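Local atomic coordinates of bacterioferritin (Rhodobacter capsulatus, PDB entry 1JGC), a protein that binds heme b between paired subunits and probably oxidises ferrous iron with dioxygen, storing it as a ferric mineral inside a 24-subunit shell. Residues A[8-13]-A[98-103]; A[23-28]-A[49-54]; A[29-34]-A[77-82]; A[57-62]-A[69-74]. All blocks are in the same frame, centred on the assembly; numbering follows the deposited sequence.

Interaction 1 of 4, residues A[8-13]-A[98-103]; sequences IEFLNA and LKLYRE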
# COMPACT_ATOMS: atom_id res chain seq x y z
N ILE A 8 38.43 20.63 39.13
CA ILE A 8 38.53 21.29 37.85
C ILE A 8 39.90 21.03 37.23
O ILE A 8 40.03 20.88 36.02
CB ILE A 8 38.28 22.81 38.02
CG1 ILE A 8 36.82 23.01 38.47
CG2 ILE A 8 38.59 23.56 36.73
CD1 ILE A 8 36.40 24.45 38.62
N GLU A 9 40.93 20.97 38.06
CA GLU A 9 42.27 20.70 37.57
C GLU A 9 42.30 19.30 36.97
O GLU A 9 42.83 19.09 35.88
CB GLU A 9 43.27 20.79 38.72
CG GLU A 9 44.20 21.98 38.66
CD GLU A 9 44.98 22.16 39.96
OE1 GLU A 9 45.70 21.22 40.39
OE2 GLU A 9 44.86 23.26 40.55
N PHE A 10 41.73 18.35 37.70
CA PHE A 10 41.69 16.97 37.24
C PHE A 10 40.91 16.86 35.93
O PHE A 10 41.36 16.18 35.01
CB PHE A 10 41.06 16.07 38.31
CG PHE A 10 42.05 15.47 39.27
CD1 PHE A 10 43.08 14.66 38.79
CD2 PHE A 10 41.94 15.68 40.64
CE1 PHE A 10 43.99 14.06 39.68
CE2 PHE A 10 42.84 15.09 41.53
CZ PHE A 10 43.87 14.28 41.05
N LEU A 11 39.77 17.54 35.85
CA LEU A 11 38.95 17.52 34.64
C LEU A 11 39.75 18.06 33.44
O LEU A 11 39.70 17.50 32.35
CB LEU A 11 37.67 18.33 34.86
CG LEU A 11 36.65 17.67 35.78
CD1 LEU A 11 35.54 18.65 36.15
CD2 LEU A 11 36.08 16.43 35.09
N ASN A 12 40.48 19.16 33.65
CA ASN A 12 41.27 19.74 32.58
C ASN A 12 42.42 18.81 32.18
O ASN A 12 42.86 18.81 31.03
CB ASN A 12 41.82 21.10 32.99
CG ASN A 12 41.02 22.24 32.42
OD1 ASN A 12 40.77 22.29 31.21
ND2 ASN A 12 40.61 23.16 33.28
N ALA A 13 42.91 18.02 33.12
CA ALA A 13 43.99 17.10 32.80
C ALA A 13 43.40 15.95 31.98
O ALA A 13 43.98 15.51 31.00
CB ALA A 13 44.65 16.57 34.07
N LEU A 98 43.98 5.67 32.19
CA LEU A 98 43.35 4.98 33.31
C LEU A 98 44.00 5.40 34.64
O LEU A 98 43.32 5.60 35.65
CB LEU A 98 43.45 3.46 33.14
CG LEU A 98 42.40 2.82 32.24
CD1 LEU A 98 42.80 1.37 31.96
CD2 LEU A 98 41.04 2.87 32.92
N LYS A 99 45.31 5.51 34.62
CA LYS A 99 46.07 5.90 35.80
C LYS A 99 45.53 7.24 36.28
O LYS A 99 45.17 7.40 37.44
CB LYS A 99 47.55 6.01 35.44
CG LYS A 99 48.47 6.35 36.59
CD LYS A 99 49.93 6.36 36.12
CE LYS A 99 50.89 6.66 37.28
NZ LYS A 99 50.74 8.04 37.84
N LEU A 100 45.47 8.20 35.36
CA LEU A 100 44.98 9.53 35.68
C LEU A 100 43.54 9.55 36.15
O LEU A 100 43.21 10.28 37.09
CB LEU A 100 45.12 10.44 34.46
CG LEU A 100 44.41 11.80 34.56
CD1 LEU A 100 44.97 12.59 35.72
CD2 LEU A 100 44.58 12.56 33.25
N TYR A 101 42.68 8.76 35.51
CA TYR A 101 41.27 8.74 35.88
C TYR A 101 41.00 8.13 37.24
O TYR A 101 40.13 8.59 37.97
CB TYR A 101 40.43 7.99 34.83
CG TYR A 101 40.47 8.57 33.44
CD1 TYR A 101 40.76 9.91 33.22
CD2 TYR A 101 40.18 7.77 32.33
CE1 TYR A 101 40.76 10.45 31.92
CE2 TYR A 101 40.17 8.29 31.04
CZ TYR A 101 40.46 9.62 30.84
OH TYR A 101 40.44 10.12 29.57
N ARG A 102 41.75 7.08 37.60
CA ARG A 102 41.57 6.44 38.89
C ARG A 102 41.95 7.40 40.02
O ARG A 102 41.37 7.40 41.12
CB ARG A 102 42.41 5.17 38.96
CG ARG A 102 41.92 4.12 38.00
CD ARG A 102 42.73 2.85 38.03
NE ARG A 102 42.05 1.81 37.28
CZ ARG A 102 42.65 1.02 36.39
NH1 ARG A 102 43.94 1.16 36.13
NH2 ARG A 102 41.95 0.10 35.73
N GLU A 103 42.94 8.24 39.73
CA GLU A 103 43.45 9.23 40.66
C GLU A 103 42.40 10.33 40.84
O GLU A 103 42.00 10.66 41.96
CB GLU A 103 44.73 9.80 40.07
CG GLU A 103 45.70 10.39 41.04
CD GLU A 103 46.96 10.89 40.33
OE1 GLU A 103 47.58 10.09 39.58
OE2 GLU A 103 47.30 12.08 40.53

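Interaction 2 of 4, residues A[23-28]-A[49-54]; sequences SQYWVH and IEEMGH. With HEM (protoporphyrin IX containing Fe), chain D.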
# COMPACT_ATOMS: atom_id res chain seq x y z
N SER A 23 43.58 12.89 18.60
CA SER A 23 44.52 13.06 17.52
C SER A 23 45.35 11.82 17.24
O SER A 23 45.68 11.54 16.09
CB SER A 23 45.44 14.24 17.81
OG SER A 23 44.70 15.44 17.80
N GLN A 24 45.69 11.07 18.29
CA GLN A 24 46.49 9.88 18.09
C GLN A 24 45.69 8.85 17.30
O GLN A 24 46.22 8.23 16.38
CB GLN A 24 46.94 9.30 19.44
CG GLN A 24 47.91 8.12 19.31
CD GLN A 24 48.44 7.66 20.66
OE1 GLN A 24 49.18 8.38 21.34
NE2 GLN A 24 48.06 6.46 21.06
N TYR A 25 44.42 8.67 17.64
CA TYR A 25 43.57 7.71 16.95
C TYR A 25 43.32 8.15 15.52
O TYR A 25 43.32 7.32 14.60
CB TYR A 25 42.23 7.55 17.65
CG TYR A 25 42.26 6.70 18.90
CD1 TYR A 25 42.73 5.38 18.86
CD2 TYR A 25 41.83 7.20 20.12
CE1 TYR A 25 42.78 4.59 20.01
CE2 TYR A 25 41.86 6.43 21.27
CZ TYR A 25 42.34 5.13 21.22
OH TYR A 25 42.40 4.39 22.38
N TRP A 26 43.12 9.45 15.32
CA TRP A 26 42.85 9.94 13.98
C TRP A 26 44.04 9.80 13.05
O TRP A 26 43.88 9.47 11.88
CB TRP A 26 42.39 11.40 14.01
CG TRP A 26 41.64 11.76 12.77
CD1 TRP A 26 42.16 12.22 11.60
CD2 TRP A 26 40.23 11.56 12.54
NE1 TRP A 26 41.17 12.31 10.64
CE2 TRP A 26 39.98 11.90 11.19
CE3 TRP A 26 39.17 11.11 13.33
CZ2 TRP A 26 38.70 11.82 10.62
CZ3 TRP A 26 37.91 11.02 12.77
CH2 TRP A 26 37.68 11.37 11.42
N VAL A 27 45.25 10.04 13.56
CA VAL A 27 46.43 9.89 12.73
C VAL A 27 46.58 8.40 12.39
O VAL A 27 46.91 8.04 11.27
CB VAL A 27 47.71 10.38 13.46
CG1 VAL A 27 48.92 10.11 12.61
CG2 VAL A 27 47.61 11.86 13.75
N HIS A 28 46.32 7.54 13.37
CA HIS A 28 46.42 6.11 13.15
C HIS A 28 45.42 5.66 12.11
O HIS A 28 45.72 4.78 11.30
CB HIS A 28 46.21 5.37 14.47
CG HIS A 28 47.43 5.36 15.34
ND1 HIS A 28 47.41 4.90 16.64
CD2 HIS A 28 48.71 5.72 15.09
CE1 HIS A 28 48.63 4.98 17.15
NE2 HIS A 28 49.43 5.47 16.23
N ILE A 49 36.39 9.20 17.44
CA ILE A 49 35.11 9.88 17.59
C ILE A 49 34.50 9.61 18.97
O ILE A 49 33.72 10.41 19.48
CB ILE A 49 34.15 9.48 16.44
CG1 ILE A 49 34.72 10.02 15.12
CG2 ILE A 49 32.76 10.03 16.67
CD1 ILE A 49 33.90 9.73 13.90
N GLU A 50 34.85 8.49 19.59
CA GLU A 50 34.35 8.21 20.93
C GLU A 50 35.00 9.20 21.88
O GLU A 50 34.34 9.81 22.71
CB GLU A 50 34.71 6.79 21.38
CG GLU A 50 33.65 5.74 21.08
CD GLU A 50 34.00 4.35 21.64
OE1 GLU A 50 34.22 4.24 22.89
OE2 GLU A 50 34.06 3.38 20.83
N GLU A 51 36.31 9.37 21.74
CA GLU A 51 37.04 10.29 22.59
C GLU A 51 36.54 11.72 22.42
O GLU A 51 36.53 12.50 23.37
CB GLU A 51 38.54 10.23 22.31
CG GLU A 51 39.18 8.88 22.65
CD GLU A 51 38.87 8.43 24.06
OE1 GLU A 51 39.10 9.21 25.01
OE2 GLU A 51 38.38 7.29 24.23
N MET A 52 36.14 12.08 21.21
CA MET A 52 35.63 13.42 20.97
C MET A 52 34.43 13.61 21.88
O MET A 52 34.25 14.67 22.48
CB MET A 52 35.23 13.58 19.51
CG MET A 52 36.42 13.72 18.56
SD MET A 52 35.94 13.67 16.81
CE MET A 52 37.21 12.58 16.16
N GLY A 53 33.61 12.56 21.99
CA GLY A 53 32.44 12.63 22.84
C GLY A 53 32.80 12.83 24.30
O GLY A 53 32.17 13.61 25.01
N HIS A 54 33.82 12.11 24.76
CA HIS A 54 34.28 12.22 26.14
C HIS A 54 34.73 13.66 26.39
O HIS A 54 34.34 14.27 27.37
CB HIS A 54 35.45 11.27 26.40
CG HIS A 54 35.08 9.82 26.38
ND1 HIS A 54 36.00 8.82 26.22
CD2 HIS A 54 33.88 9.21 26.53
CE1 HIS A 54 35.39 7.65 26.27
NE2 HIS A 54 34.10 7.86 26.46
CHA HEM D . 32.91 14.75 14.51
CHB HEM D . 34.02 17.09 18.61
CHC HEM D . 38.60 17.21 17.17
CHD HEM D . 37.39 15.48 12.85
C1A HEM D . 32.87 15.19 15.83
C2A HEM D . 31.97 14.77 16.89
C3A HEM D . 32.06 15.73 17.87
C4A HEM D . 33.34 16.37 17.64
CMA HEM D . 31.16 15.88 19.12
CAA HEM D . 31.30 13.42 17.10
CBA HEM D . 30.44 12.84 15.99
CGA HEM D . 29.20 13.66 15.73
O1A HEM D . 28.45 13.30 14.79
O2A HEM D . 28.98 14.66 16.45
C1B HEM D . 35.38 17.32 18.60
C2B HEM D . 36.13 17.91 19.69
C3B HEM D . 37.43 18.03 19.27
C4B HEM D . 37.48 17.39 17.95
CMB HEM D . 35.60 18.31 21.07
CAB HEM D . 38.45 18.57 20.04
CBB HEM D . 39.48 19.38 19.59
C1C HEM D . 38.69 16.64 15.92
C2C HEM D . 39.94 16.37 15.24
C3C HEM D . 39.62 15.86 14.01
C4C HEM D . 38.16 15.88 13.94
CMC HEM D . 41.34 16.60 15.82
CAC HEM D . 40.50 15.37 13.03
CBC HEM D . 41.81 15.75 12.83
C1D HEM D . 36.04 15.18 12.88
C2D HEM D . 35.30 14.60 11.77
C3D HEM D . 34.01 14.39 12.22
C4D HEM D . 33.99 14.80 13.64
CMD HEM D . 35.83 14.30 10.36
CAD HEM D . 32.87 13.97 11.30
CBD HEM D . 32.26 12.60 11.49
CGD HEM D . 31.29 12.22 10.36
O1D HEM D . 30.40 13.05 10.03
O2D HEM D . 31.41 11.09 9.83
NA HEM D . 33.89 15.89 16.45
NB HEM D . 36.22 16.96 17.55
NC HEM D . 37.62 16.20 15.18
ND HEM D . 35.23 15.30 14.02
FE HEM D . 35.74 16.05 15.82

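Interaction 3 of 4, residues A[29-34]-A[77-82]; sequences FRLQED and LRIGEG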
# COMPACT_ATOMS: atom_id res chain seq x y z
N PHE A 29 44.24 6.26 12.13
CA PHE A 29 43.21 5.93 11.16
C PHE A 29 43.75 6.24 9.76
O PHE A 29 43.76 5.39 8.88
CB PHE A 29 41.94 6.75 11.46
CG PHE A 29 41.12 7.09 10.24
CD1 PHE A 29 40.60 6.10 9.43
CD2 PHE A 29 40.89 8.42 9.90
CE1 PHE A 29 39.85 6.42 8.30
CE2 PHE A 29 40.15 8.75 8.77
CZ PHE A 29 39.63 7.76 7.97
N ARG A 30 44.24 7.47 9.58
CA ARG A 30 44.78 7.89 8.31
C ARG A 30 45.95 7.04 7.86
O ARG A 30 46.03 6.62 6.70
CB ARG A 30 45.18 9.36 8.39
CG ARG A 30 44.04 10.29 8.06
CD ARG A 30 43.60 10.01 6.65
NE ARG A 30 42.29 10.54 6.32
CZ ARG A 30 41.56 10.10 5.29
NH1 ARG A 30 42.02 9.13 4.52
NH2 ARG A 30 40.38 10.63 5.04
N LEU A 31 46.87 6.78 8.78
CA LEU A 31 48.03 5.96 8.51
C LEU A 31 47.60 4.55 8.06
O LEU A 31 48.04 4.05 7.02
CB LEU A 31 48.88 5.86 9.78
CG LEU A 31 50.32 6.40 9.84
CD1 LEU A 31 50.65 7.34 8.69
CD2 LEU A 31 50.47 7.10 11.17
N GLN A 32 46.73 3.92 8.84
CA GLN A 32 46.24 2.59 8.51
C GLN A 32 45.50 2.56 7.18
O GLN A 32 45.54 1.57 6.45
CB GLN A 32 45.34 2.08 9.64
CG GLN A 32 46.10 1.90 10.94
CD GLN A 32 45.21 1.87 12.17
OE1 GLN A 32 44.05 2.28 12.13
NE2 GLN A 32 45.76 1.39 13.28
N GLU A 33 44.83 3.66 6.85
CA GLU A 33 44.10 3.73 5.60
C GLU A 33 45.09 3.70 4.43
O GLU A 33 44.87 3.00 3.45
CB GLU A 33 43.27 5.01 5.56
CG GLU A 33 42.23 5.03 4.46
CD GLU A 33 41.12 4.02 4.71
OE1 GLU A 33 40.48 4.08 5.78
OE2 GLU A 33 40.89 3.16 3.83
N ASP A 34 46.17 4.47 4.56
CA ASP A 34 47.19 4.53 3.50
C ASP A 34 47.95 3.20 3.37
O ASP A 34 48.51 2.92 2.31
CB ASP A 34 48.15 5.70 3.78
CG ASP A 34 49.17 5.90 2.65
OD1 ASP A 34 48.76 5.97 1.46
OD2 ASP A 34 50.38 6.01 2.95
N LEU A 77 52.19 12.74 21.88
CA LEU A 77 51.53 11.80 20.98
C LEU A 77 52.40 10.56 20.79
O LEU A 77 53.62 10.64 20.88
CB LEU A 77 51.28 12.45 19.63
CG LEU A 77 50.18 13.50 19.52
CD1 LEU A 77 50.31 14.28 18.22
CD2 LEU A 77 48.83 12.79 19.62
N ARG A 78 51.78 9.42 20.51
CA ARG A 78 52.52 8.18 20.27
C ARG A 78 52.07 7.61 18.93
O ARG A 78 51.09 6.87 18.87
CB ARG A 78 52.24 7.17 21.37
CG ARG A 78 52.83 7.52 22.71
CD ARG A 78 52.10 6.77 23.78
NE ARG A 78 52.91 6.60 24.98
CZ ARG A 78 52.44 6.81 26.21
NH1 ARG A 78 51.17 7.19 26.37
NH2 ARG A 78 53.23 6.62 27.26
N ILE A 79 52.79 7.96 17.87
CA ILE A 79 52.45 7.50 16.53
C ILE A 79 53.23 6.25 16.12
O ILE A 79 54.44 6.32 15.89
CB ILE A 79 52.74 8.60 15.49
CG1 ILE A 79 52.20 9.95 15.98
CG2 ILE A 79 52.11 8.25 14.18
CD1 ILE A 79 50.75 9.94 16.36
N GLY A 80 52.54 5.12 16.00
CA GLY A 80 53.20 3.89 15.60
C GLY A 80 53.64 3.99 14.14
O GLY A 80 53.03 4.72 13.36
N GLU A 81 54.69 3.27 13.76
CA GLU A 81 55.13 3.34 12.37
C GLU A 81 54.72 2.09 11.62
O GLU A 81 55.12 1.88 10.48
CB GLU A 81 56.64 3.53 12.28
CG GLU A 81 57.11 4.90 12.77
CD GLU A 81 58.55 5.22 12.38
OE1 GLU A 81 59.46 4.43 12.72
OE2 GLU A 81 58.76 6.28 11.73
N GLY A 82 53.90 1.27 12.28
CA GLY A 82 53.42 0.04 11.67
C GLY A 82 52.17 -0.49 12.34
O GLY A 82 51.79 -0.01 13.41

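Interaction 4 of 4, residues A[57-62]-A[69-74]; sequences KIIARI and PNLQKL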
# COMPACT_ATOMS: atom_id res chain seq x y z
N LYS A 57 31.85 16.06 26.73
CA LYS A 57 31.20 15.81 28.01
C LYS A 57 31.99 16.48 29.16
O LYS A 57 31.41 17.12 30.05
CB LYS A 57 31.10 14.30 28.22
CG LYS A 57 30.46 13.85 29.50
CD LYS A 57 30.58 12.33 29.67
CE LYS A 57 29.89 11.58 28.53
NZ LYS A 57 29.97 10.08 28.66
N ILE A 58 33.31 16.35 29.12
CA ILE A 58 34.19 16.92 30.15
C ILE A 58 34.25 18.45 30.12
O ILE A 58 34.32 19.10 31.17
CB ILE A 58 35.61 16.33 30.03
CG1 ILE A 58 35.58 14.89 30.51
CG2 ILE A 58 36.61 17.16 30.82
CD1 ILE A 58 36.89 14.20 30.39
N ILE A 59 34.24 19.02 28.93
CA ILE A 59 34.27 20.46 28.80
C ILE A 59 33.00 21.04 29.40
O ILE A 59 33.02 22.07 30.06
CB ILE A 59 34.38 20.88 27.32
CG1 ILE A 59 35.74 20.48 26.77
CG2 ILE A 59 34.15 22.39 27.18
CD1 ILE A 59 35.90 20.69 25.28
N ALA A 60 31.88 20.36 29.18
CA ALA A 60 30.60 20.82 29.71
C ALA A 60 30.59 20.80 31.24
O ALA A 60 30.08 21.71 31.89
CB ALA A 60 29.45 19.98 29.16
N ARG A 61 31.16 19.75 31.81
CA ARG A 61 31.19 19.63 33.26
C ARG A 61 32.07 20.73 33.84
O ARG A 61 31.77 21.28 34.90
CB ARG A 61 31.73 18.27 33.67
CG ARG A 61 31.80 18.05 35.16
CD ARG A 61 30.43 18.10 35.81
NE ARG A 61 30.52 17.86 37.24
CZ ARG A 61 29.50 17.95 38.08
NH1 ARG A 61 28.29 18.27 37.63
NH2 ARG A 61 29.69 17.73 39.38
N ILE A 62 33.16 21.05 33.15
CA ILE A 62 34.06 22.09 33.62
C ILE A 62 33.35 23.44 33.64
O ILE A 62 33.45 24.18 34.62
CB ILE A 62 35.31 22.19 32.73
CG1 ILE A 62 36.24 21.01 33.01
CG2 ILE A 62 36.01 23.52 32.96
CD1 ILE A 62 37.47 20.95 32.11
N PRO A 69 37.73 25.58 30.54
CA PRO A 69 38.28 24.46 29.78
C PRO A 69 39.48 24.94 28.99
O PRO A 69 39.44 26.00 28.36
CB PRO A 69 37.11 24.05 28.90
CG PRO A 69 36.43 25.35 28.64
CD PRO A 69 36.43 25.99 30.00
N ASN A 70 40.55 24.16 29.04
CA ASN A 70 41.80 24.49 28.38
C ASN A 70 42.18 23.45 27.33
O ASN A 70 42.67 22.38 27.67
CB ASN A 70 42.91 24.61 29.43
CG ASN A 70 44.27 24.90 28.84
OD1 ASN A 70 44.39 25.21 27.65
ND2 ASN A 70 45.30 24.82 29.67
N LEU A 71 41.96 23.77 26.06
CA LEU A 71 42.30 22.83 25.00
C LEU A 71 43.52 23.33 24.23
O LEU A 71 43.69 23.00 23.06
CB LEU A 71 41.13 22.65 24.01
CG LEU A 71 39.66 22.95 24.32
CD1 LEU A 71 38.81 22.17 23.32
CD2 LEU A 71 39.28 22.56 25.72
N GLN A 72 44.37 24.11 24.89
CA GLN A 72 45.54 24.66 24.21
C GLN A 72 46.68 23.67 23.94
O GLN A 72 47.44 23.86 22.99
CB GLN A 72 46.09 25.84 25.01
CG GLN A 72 47.22 26.58 24.30
CD GLN A 72 46.74 27.36 23.10
OE1 GLN A 72 46.02 28.36 23.24
NE2 GLN A 72 47.11 26.90 21.91
N LYS A 73 46.79 22.62 24.75
CA LYS A 73 47.88 21.67 24.56
C LYS A 73 47.48 20.21 24.66
O LYS A 73 46.43 19.89 25.22
CB LYS A 73 48.97 21.95 25.60
CG LYS A 73 49.43 23.40 25.60
CD LYS A 73 50.65 23.60 26.46
CE LYS A 73 51.13 25.04 26.38
NZ LYS A 73 52.38 25.26 27.18
N LEU A 74 48.32 19.34 24.12
CA LEU A 74 48.08 17.90 24.18
C LEU A 74 49.28 17.27 24.87
O LEU A 74 50.36 17.84 24.88
CB LEU A 74 47.96 17.27 22.80
CG LEU A 74 47.04 17.80 21.69
CD1 LEU A 74 46.92 16.73 20.62
CD2 LEU A 74 45.67 18.15 22.23

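Interaction 1 of 4, residues A[8-13]-A[98-103]
F10 reaches across to L100 and E103 where helix 5-34 and helix 83-111 run side by side in the ferritin four-helix bundle. The short segments are antiparallel, at 163° between their directions, with axes 10.3 Å apart at their closest. The phenyl ring turns its rim, not a face, to the partner helix. E103 OE2 lies in the ring plane 3.9 Å from F10 CE1, and the carboxylate plane is nearly perpendicular to the ring, at 88°. This places an oxygen beside the weakly positive C-H rim. With F10 cut back to an alanine, the E103 carboxylate and L100 CD1 would probably lose their aromatic neighbour and a gap would open between the helices. L100 and F10 lie alongside each other, pointing opposite ways, with F10 CD1 4.2 Å from L100 CD1. On the inner side of helix 83-111, Y101 OH makes a weak hydrogen bond to E127, an iron-site residue of the ferroxidase centre, so this outer seam backs onto the metal site. L100 holds its CG anti to the backbone N (chi1 169°), and its two methyls part: CD1 serves F10, while CD2 rests 4.1 Å from A13 CB.

Interaction 2 of 4, residues A[23-28]-A[49-54]
W26 and I49 bring their CA atoms to 8.5 Å where helix 5-34 and helix 38-64 lie antiparallel, 162° between the segment directions. This pair belongs to the ferritin four-helix bundle, and here it separates the two cofactor sites of a bacterioferritin: the heme pocket on one side and the ferroxidase centre, empty of metal in this crystal, on the other. On the heme side, W26 has its CG anti to the backbone N (chi1 -159°), which carries the indole over toward the porphyrin. The vinyl carbon CAC of the heme lies 3.7 Å above one indole face, toward the rim. I49 CG1 meets the indole edge, 4.1 Å from W26 CZ3, and the M52 methyl CE comes within 3.7 Å of W26 CE3, the two side chains crossing near a right angle. W26 NE1 hydrogen-bonds D56 of a neighbouring subunit. Exchanging W26 for a leucine would probably uncover the heme vinyl and the M52 methyl and leave that D56 without its indole donor. On the ferroxidase side, Y25 CE2 sits 3.9 Å from CG of E51, a residue of both iron sites, and H54 ND1 donates a weak hydrogen bond to E51 OE1. I49 also turns CG2 to the propionate arm of the heme. The iron itself lies on the subunit interface, taking M52 of the neighbouring subunit as one axial ligand and, as the other, M52 SD of this chain at 2.6 Å.

Interaction 3 of 4, residues A[29-34]-A[77-82]
The long crossover loop between helix 38-64 and helix 83-111 passes the last turns of helix 5-34 here, and L31 meets I79 and G80 of the loop. The touch is made by one branch of the leucine: L31 CD2 lies 3.6 Å from I79 CG2, and the two side chains meet nearly perpendicular, methyl against methyl. The same CD2 is 4.1 Å from G80 O, so the leucine also brushes the loop backbone. A chi1 of -46° puts I79 CG1 beside the backbone N and leaves CG2 anti to it, facing the leucine. In the ferritin four-helix bundle such a loop travels the length of the molecule, because the helices it connects run in the same direction. Along this loop I79 also packs on V27, one turn back in helix 5-34. G82 then takes the N-cap position of helix 83-111, ending the crossover. L31 also packs on L63 of a neighbouring subunit. Next to it, R30 NE forms a salt bridge with D56 of that subunit, while one face of the R30 guanidinium is met by F29 CE2, 3.6 Å above the plane and toward the rim.

Interaction 4 of 4, residues A[57-62]-A[69-74]
One face of the P69 ring is met by a methyl of helix 38-64, I62 CG2, shifted toward the ring nitrogen and 3.6 Å from P69 N. A second methyl, I59 CG2, comes in at the CB-CG edge, 3.8 Å from P69 CB. This is the start of the long loop that crosses the ferritin four-helix bundle: after helix 38-64 ends, the chain turns back, and the proline settles against the last turns of the helix it has just left. With chi1 near -70° in both isoleucines (-68° in I59), CG1 lies beside the backbone N and CG2 anti to it, which presents the gamma methyl to the proline, while in I59 the longer branch is left for another partner. That branch reaches the fork of L71, with I59 CD1 3.8 Å from L71 CD1 and 3.9 Å from L71 CD2, the two side chains crossing near a right angle. L71 packs further on L15 and L19 of helix 5-34 and on V27 of a neighbouring subunit, so the loop joins the bundle to the dimer interface. Q72 joins the same interface through its side-chain amide, bonded to the backbone of D75 and L77 of that subunit. The N70 amide shapes the loop by closing an Asx turn: Q72 N donates to N70 OD1 at 3.0 Å, standing 36° out of the carbonyl plane.

Overall arrangement
Helix 5-34 links the first three contacts: interactions 1 and 3 lie on opposite sides of the chain's centre, about 26 Å apart between centres, with interaction 2 between them at the heme. Interaction 2 holds E51 and H54 of the ferroxidase centre, and the side chains of L100 (interaction 1) and I59 (interaction 4) each lie about 8 Å from that of E18. The crossover loop shared by interactions 3 and 4 is tied to helix 5-34: N12 OD1 probably hydrogen-bonds N70 N, and Q24 OE1 probably R78 N, both at 2.9 Å. Interactions 2, 3 and 4 touch the neighbouring subunit that shares the heme; the L71 side chain and that heme are about 5 Å apart at nearest atoms.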